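ATP phosphoribosyltransferase regulatory subunit (Thermotoga maritima, PDB 1USY) probably serves as a regulatory subunit required for the first step of histidine biosynthesis and may allow feedback regulation of ATP phosphoribosyltransferase by histidine. Local coordinates at residues S11-A16 / K72-D77; I126-H131 / I238-D243; V98-L103 / G260-G265. All coordinates share one frame; numbering follows the deposited sequence.

Contact 1: S11-A16 / K72-D77; sequences SFYSKA and KVWYAD
Y13 and W74 supply the aromatic part of this contact. The methylene of Y13 sits over one face of the indole, with CB 4.2 Å from the centroid of the W74 six-membered ring and 24° off its normal, a CH-pi approach displaced to the rim. Further along, the two rings meet obliquely, their planes 49° apart and their centroids 5.5 Å from each other, while the W74 NE1 lies in the plane of the tyrosine ring at its edge. The indole can lie against the helix because W74 CG is placed between its backbone N and carbonyl carbon (chi1 71°). Segment 11-16 of the helix runs antiparallel to segment 72-77 of the strand. Strand 71-83 pairs with strand 86-98 as a hairpin, an arrangement consistent with motif 2 of class II aminoacyl-tRNA synthetases, the family to which this protein belongs. The remaining apolar contacts are made at the W74 CB end of the side chain: A16 CB, on a bond directed at the strand, stands 3.9 Å from W74 CB, and F12 CE2 reaches the same W74 CB at 4.1 Å, F12 and W74 overlapping side by side with their ends pointing oppositely. The F12 ring is further wedged among I112, I113 and S116 of helix 103-120 and L93 and L95 of strand 86-98. From the second subunit, F6 meets W74 edge-to-face and also touches the Y13 ring.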
# COMPACT_ATOMS: atom_id res chain seq x y z
N SER B 11 36.66 14.97 1.30
CA SER B 11 37.35 15.68 2.36
C SER B 11 36.98 15.14 3.74
O SER B 11 37.86 14.85 4.55
CB SER B 11 37.04 17.17 2.25
OG SER B 11 37.63 17.91 3.31
N PHE B 12 35.67 14.99 3.98
CA PHE B 12 35.10 14.51 5.23
C PHE B 12 35.55 13.09 5.52
O PHE B 12 35.88 12.77 6.64
CB PHE B 12 33.56 14.57 5.18
CG PHE B 12 32.90 14.11 6.44
CD1 PHE B 12 32.86 14.95 7.56
CD2 PHE B 12 32.31 12.86 6.52
CE1 PHE B 12 32.27 14.53 8.75
CE2 PHE B 12 31.68 12.42 7.70
CZ PHE B 12 31.68 13.25 8.82
N TYR B 13 35.53 12.27 4.47
CA TYR B 13 36.06 10.91 4.47
C TYR B 13 37.55 10.88 4.83
O TYR B 13 38.01 9.96 5.50
CB TYR B 13 35.82 10.29 3.07
CG TYR B 13 36.79 9.18 2.70
CD1 TYR B 13 36.77 7.95 3.40
CD2 TYR B 13 37.72 9.34 1.68
CE1 TYR B 13 37.66 6.94 3.09
CE2 TYR B 13 38.62 8.32 1.36
CZ TYR B 13 38.58 7.11 2.08
OH TYR B 13 39.45 6.08 1.77
N SER B 14 38.33 11.88 4.38
CA SER B 14 39.74 11.96 4.79
C SER B 14 39.88 12.33 6.25
O SER B 14 40.67 11.74 6.96
CB SER B 14 40.56 12.92 3.92
OG SER B 14 40.25 12.67 2.55
N LYS B 15 39.11 13.30 6.70
CA LYS B 15 39.14 13.67 8.10
C LYS B 15 38.80 12.48 8.98
O LYS B 15 39.50 12.24 9.97
CB LYS B 15 38.20 14.83 8.40
CG LYS B 15 38.60 16.10 7.70
CD LYS B 15 37.50 17.16 7.83
CE LYS B 15 37.64 18.23 6.76
NZ LYS B 15 39.05 18.63 6.53
N ALA B 16 37.76 11.73 8.59
CA ALA B 16 37.28 10.59 9.38
C ALA B 16 38.21 9.36 9.37
O ALA B 16 38.51 8.81 10.44
CB ALA B 16 35.89 10.21 8.97
N LYS B 72 32.93 2.36 15.08
CA LYS B 72 33.47 3.70 14.82
C LYS B 72 33.28 4.02 13.36
O LYS B 72 34.20 3.81 12.57
CB LYS B 72 34.96 3.79 15.13
CG LYS B 72 35.36 5.09 15.77
CD LYS B 72 36.85 5.27 15.91
CE LYS B 72 37.12 6.53 16.73
NZ LYS B 72 38.57 6.87 16.85
N VAL B 73 32.11 4.55 12.99
CA VAL B 73 31.79 4.73 11.57
C VAL B 73 31.57 6.16 11.14
O VAL B 73 31.22 7.02 11.95
CB VAL B 73 30.53 3.93 11.14
CG1 VAL B 73 30.77 2.44 11.28
CG2 VAL B 73 29.27 4.41 11.88
N TRP B 74 31.78 6.41 9.84
CA TRP B 74 31.31 7.63 9.19
C TRP B 74 30.36 7.24 8.09
O TRP B 74 30.49 6.15 7.52
CB TRP B 74 32.47 8.47 8.63
CG TRP B 74 33.13 7.87 7.46
CD1 TRP B 74 34.19 7.02 7.47
CD2 TRP B 74 32.79 8.07 6.10
NE1 TRP B 74 34.54 6.67 6.19
CE2 TRP B 74 33.69 7.30 5.32
CE3 TRP B 74 31.81 8.81 5.44
CZ2 TRP B 74 33.64 7.24 3.92
CZ3 TRP B 74 31.75 8.75 4.05
CH2 TRP B 74 32.65 7.97 3.30
N TYR B 75 29.41 8.11 7.80
CA TYR B 75 28.47 7.89 6.72
C TYR B 75 28.31 9.14 5.85
O TYR B 75 28.83 10.22 6.22
CB TYR B 75 27.13 7.40 7.26
CG TYR B 75 26.53 8.32 8.29
CD1 TYR B 75 25.81 9.45 7.91
CD2 TYR B 75 26.71 8.09 9.66
CE1 TYR B 75 25.28 10.31 8.85
CE2 TYR B 75 26.17 8.95 10.61
CZ TYR B 75 25.45 10.06 10.19
OH TYR B 75 24.89 10.93 11.10
N ALA B 76 27.59 8.96 4.73
CA ALA B 76 27.30 9.97 3.71
C ALA B 76 26.15 9.49 2.83
O ALA B 76 26.36 8.80 1.79
CB ALA B 76 28.56 10.29 2.82
N ASP B 77 24.94 9.85 3.22
CA ASP B 77 23.74 9.48 2.49
C ASP B 77 22.53 10.36 2.83
O ASP B 77 22.58 11.28 3.68
CB ASP B 77 23.42 8.02 2.76
CG ASP B 77 22.90 7.28 1.51
OD1 ASP B 77 23.15 6.06 1.45
OD2 ASP B 77 22.25 7.78 0.56

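Contact 2: I126-H131 / I238-D243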
# COMPACT_ATOMS: atom_id res chain seq x y z
N ILE B 126 28.95 29.33 14.01
CA ILE B 126 28.73 29.31 15.45
C ILE B 126 28.51 27.86 15.91
O ILE B 126 27.67 27.15 15.37
CB ILE B 126 27.51 30.21 15.81
CG1 ILE B 126 27.78 31.67 15.50
CG2 ILE B 126 27.12 30.10 17.28
CD1 ILE B 126 26.49 32.58 15.45
N VAL B 127 29.30 27.41 16.88
CA VAL B 127 29.11 26.11 17.55
C VAL B 127 28.45 26.34 18.91
O VAL B 127 29.03 26.97 19.83
CB VAL B 127 30.45 25.36 17.77
CG1 VAL B 127 30.20 24.03 18.49
CG2 VAL B 127 31.18 25.14 16.39
N GLU B 128 27.22 25.90 19.03
CA GLU B 128 26.47 26.14 20.24
C GLU B 128 26.50 24.85 21.06
O GLU B 128 26.10 23.79 20.59
CB GLU B 128 25.07 26.60 19.87
CG GLU B 128 24.13 26.66 21.05
CD GLU B 128 22.70 26.95 20.67
OE1 GLU B 128 21.93 26.03 20.30
OE2 GLU B 128 22.33 28.12 20.75
N ILE B 129 27.02 24.91 22.27
CA ILE B 129 27.17 23.70 23.11
C ILE B 129 26.13 23.68 24.21
O ILE B 129 25.74 24.71 24.77
CB ILE B 129 28.57 23.61 23.76
CG1 ILE B 129 29.71 23.69 22.73
CG2 ILE B 129 28.67 22.34 24.65
CD1 ILE B 129 30.10 22.32 22.15
N GLY B 130 25.68 22.49 24.55
CA GLY B 130 24.66 22.33 25.56
C GLY B 130 24.99 21.07 26.34
O GLY B 130 25.92 20.33 26.01
N HIS B 131 24.21 20.83 27.38
CA HIS B 131 24.37 19.64 28.14
C HIS B 131 23.07 19.28 28.77
O HIS B 131 22.41 20.09 29.41
CB HIS B 131 25.40 19.85 29.23
CG HIS B 131 25.96 18.58 29.78
ND1 HIS B 131 27.21 18.12 29.46
CD2 HIS B 131 25.44 17.69 30.65
CE1 HIS B 131 27.46 17.01 30.13
NE2 HIS B 131 26.39 16.71 30.84
N ILE B 238 25.65 18.19 24.06
CA ILE B 238 24.89 18.33 22.85
C ILE B 238 25.48 19.53 22.08
O ILE B 238 25.96 20.49 22.68
CB ILE B 238 23.42 18.56 23.29
CG1 ILE B 238 22.74 17.20 23.45
CG2 ILE B 238 22.65 19.51 22.38
CD1 ILE B 238 22.15 17.00 24.81
N PHE B 239 25.47 19.46 20.77
CA PHE B 239 25.98 20.58 20.00
C PHE B 239 25.11 20.83 18.74
O PHE B 239 24.57 19.90 18.15
CB PHE B 239 27.45 20.37 19.63
CG PHE B 239 27.64 19.39 18.50
CD1 PHE B 239 27.67 19.82 17.18
CD2 PHE B 239 27.78 18.05 18.75
CE1 PHE B 239 27.85 18.94 16.15
CE2 PHE B 239 27.95 17.18 17.74
CZ PHE B 239 28.00 17.62 16.43
N THR B 240 24.95 22.10 18.39
CA THR B 240 24.38 22.51 17.11
C THR B 240 25.34 23.47 16.41
O THR B 240 26.16 24.13 17.06
CB THR B 240 23.00 23.15 17.35
OG1 THR B 240 23.12 24.15 18.38
CG2 THR B 240 22.03 22.12 17.97
N ILE B 241 25.32 23.51 15.08
CA ILE B 241 26.22 24.43 14.34
C ILE B 241 25.43 25.27 13.36
O ILE B 241 24.59 24.73 12.60
CB ILE B 241 27.37 23.69 13.61
CG1 ILE B 241 28.16 22.81 14.55
CG2 ILE B 241 28.36 24.66 13.05
CD1 ILE B 241 29.42 22.25 13.89
N TYR B 242 25.65 26.59 13.41
CA TYR B 242 24.95 27.52 12.51
C TYR B 242 25.95 28.24 11.58
O TYR B 242 27.09 28.61 11.96
CB TYR B 242 24.09 28.53 13.28
CG TYR B 242 23.18 27.94 14.34
CD1 TYR B 242 23.70 27.56 15.59
CD2 TYR B 242 21.82 27.76 14.12
CE1 TYR B 242 22.90 27.04 16.56
CE2 TYR B 242 20.99 27.19 15.14
CZ TYR B 242 21.55 26.83 16.34
OH TYR B 242 20.80 26.26 17.39
N ASP B 243 25.51 28.44 10.34
CA ASP B 243 26.29 29.27 9.43
C ASP B 243 25.62 30.64 9.38
O ASP B 243 24.48 30.72 9.03
CB ASP B 243 26.37 28.64 8.05
CG ASP B 243 27.01 29.55 7.02
OD1 ASP B 243 28.04 30.21 7.35
OD2 ASP B 243 26.56 29.67 5.85
O HOH W 1 23.36 23.17 20.66
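E128 and T240 face each other as a hydrogen-bonded antiparallel pair, with E128 N 2.9 Å from T240 O and T240 N 3.0 Å from E128 O. Y242 with I126 and I238 with G130 are joined in the same way. V127 with I241 and I129 with F239 are the intervening non-hydrogen-bonded pairs, whose side chains share one face of the sheet: V127 CG2 meets I241 CD1 at 4.2 Å, and I129 CD1 meets F239 CB at 4.1 Å. On the other face the extended E128 side chain, with CG anti to the backbone N (chi1 170°), runs alongside T240 in the same direction. Its OE1 accepts a hydrogen bond from Y242 OH at 3.1 Å, the hydroxyl coming from above the carboxylate plane, and the ring and carboxylate planes are 75° apart. E128 CB packs at the edge of that ring. A water donates to E128 O, which already holds T240 N. Beyond this first shell, E128 OE2 forms salt bridges with R187 and with a basic side chain from the chain of another protein. The pair belongs to the mainly antiparallel sheet of the class II aminoacyl-tRNA synthetase fold: strand 125-131 is flanked on its other side by the parallel edge strand 220-223, and strand 237-243 pairs, toward the middle of the sheet, with strand 248-257. Helices 103-120 and 199-215 cover the face of V127 and I129, where V114 and L212 meet V127 and L205 meets I129.

Contact 3: V98-L103 / G260-G265; sequences VPRNSL and GEKGVG
R100 and K262 join the two backbones just where strand 86-98 leaves the central, mainly antiparallel sheet of the class II synthetase fold. A cis peptide bond before P99 turns the chain out of the strand, and R100 N then donates to K262 O at 2.7 Å, fairly straight at hydrogen (161°) but from above the carbonyl plane. P99 CA approaches the same K262 O. V264 pairs through its backbone with K97, so this bond prolongs the strand pairing into the loop that leads to helix 103-120.

The R100 chain runs out anti to its own N and bends at chi3 (93°), its CB and CD packing crosswise against V264 CG2. The bend lays one face of the guanidinium over K262 CB, and NH1 reaches G263 O at its edge in a weak hydrogen bond of 3.2 Å. NH1 is also weakly bonded to Y256 O. Replacing R100 with an alanine would probably leave G263 O without this donor and uncover the aliphatic part of K262. E261 OE2 forms a salt bridge with R62, while E261 OE1 lies 3.9 Å from V98 CG1; the other branch, V98 CG2, rests 4.2 Å from G263 CA.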
# COMPACT_ATOMS: atom_id res chain seq x y z
N VAL B 98 30.40 4.14 19.15
CA VAL B 98 29.76 3.42 20.23
C VAL B 98 30.65 2.23 20.53
O VAL B 98 30.81 1.36 19.66
CB VAL B 98 28.38 2.84 19.83
CG1 VAL B 98 27.71 2.17 21.03
CG2 VAL B 98 27.48 3.90 19.21
N PRO B 99 31.21 2.16 21.74
CA PRO B 99 30.88 3.01 22.88
C PRO B 99 31.81 4.20 23.08
O PRO B 99 33.00 4.15 22.73
CB PRO B 99 31.03 2.06 24.08
CG PRO B 99 31.58 0.76 23.50
CD PRO B 99 32.15 1.09 22.13
N ARG B 100 31.24 5.26 23.63
CA ARG B 100 31.97 6.42 24.10
C ARG B 100 32.64 6.02 25.38
O ARG B 100 31.98 5.66 26.35
CB ARG B 100 31.01 7.58 24.36
CG ARG B 100 31.59 8.74 25.16
CD ARG B 100 30.61 9.86 25.42
NE ARG B 100 29.90 9.72 26.70
CZ ARG B 100 28.65 9.29 26.83
NH1 ARG B 100 27.93 8.95 25.76
NH2 ARG B 100 28.09 9.20 28.03
N ASN B 101 33.96 6.03 25.38
CA ASN B 101 34.71 5.60 26.56
C ASN B 101 35.09 6.80 27.45
O ASN B 101 35.28 6.66 28.67
CB ASN B 101 35.94 4.75 26.17
CG ASN B 101 35.55 3.40 25.55
OD1 ASN B 101 35.93 3.09 24.42
ND2 ASN B 101 34.77 2.59 26.30
N SER B 102 35.16 7.98 26.84
CA SER B 102 35.56 9.17 27.55
C SER B 102 35.09 10.41 26.80
O SER B 102 34.64 10.32 25.65
CB SER B 102 37.09 9.19 27.71
OG SER B 102 37.71 8.83 26.48
N LEU B 103 35.20 11.57 27.44
CA LEU B 103 34.95 12.84 26.78
C LEU B 103 35.81 12.96 25.52
O LEU B 103 35.35 13.48 24.49
CB LEU B 103 35.25 14.00 27.73
CG LEU B 103 34.33 15.22 27.74
CD1 LEU B 103 35.14 16.37 28.32
CD2 LEU B 103 33.78 15.57 26.38
N GLY B 260 22.31 1.30 28.90
CA GLY B 260 23.62 1.20 29.54
C GLY B 260 24.78 1.34 28.57
O GLY B 260 25.94 1.05 28.91
N GLU B 261 24.43 1.79 27.37
CA GLU B 261 25.34 1.95 26.25
C GLU B 261 25.53 3.43 25.87
O GLU B 261 24.64 4.07 25.29
CB GLU B 261 24.79 1.21 25.05
CG GLU B 261 24.99 -0.29 25.12
CD GLU B 261 25.92 -0.76 24.03
OE1 GLU B 261 25.56 -0.61 22.83
OE2 GLU B 261 27.02 -1.28 24.36
N LYS B 262 26.72 3.94 26.17
CA LYS B 262 27.08 5.30 25.81
C LYS B 262 27.69 5.41 24.40
O LYS B 262 28.66 4.74 24.09
CB LYS B 262 28.07 5.85 26.84
CG LYS B 262 27.44 6.20 28.17
CD LYS B 262 28.13 5.45 29.29
CE LYS B 262 28.41 6.31 30.49
NZ LYS B 262 28.39 5.42 31.69
N GLY B 263 27.13 6.29 23.57
CA GLY B 263 27.73 6.66 22.30
C GLY B 263 27.67 8.15 22.03
O GLY B 263 26.99 8.86 22.74
N VAL B 264 28.40 8.62 21.01
CA VAL B 264 28.34 10.00 20.53
C VAL B 264 28.24 9.94 19.03
O VAL B 264 28.75 9.01 18.39
CB VAL B 264 29.66 10.78 20.69
CG1 VAL B 264 29.42 12.26 21.08
CG2 VAL B 264 30.68 10.06 21.51
N GLY B 265 27.68 11.00 18.47
CA GLY B 265 27.53 11.09 17.04
C GLY B 265 27.30 12.52 16.67
O GLY B 265 27.03 13.35 17.53

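How the contacts relate
Following the chain from the N terminus, contact 1 closes first, when strand 71-83 packs against helix 6-16. It is in series with the other two. Contact 3 opens next, at the end of strand 86-98; contact 2 opens at strand 125-131 and closes at strand 237-243, and contact 3 closes only with strand 262-269. Contact 2 thus lies wholly within the span of contact 3, and none cross. The span of contact 2 carries the mostly helical region that holds the histidine pocket. All three reach one sheet: contact 1 near one side, contact 3 centrally, contact 2 toward the other. Contacts 2 and 3 touch, F239 CE2 lying 4.0 Å from G265 O.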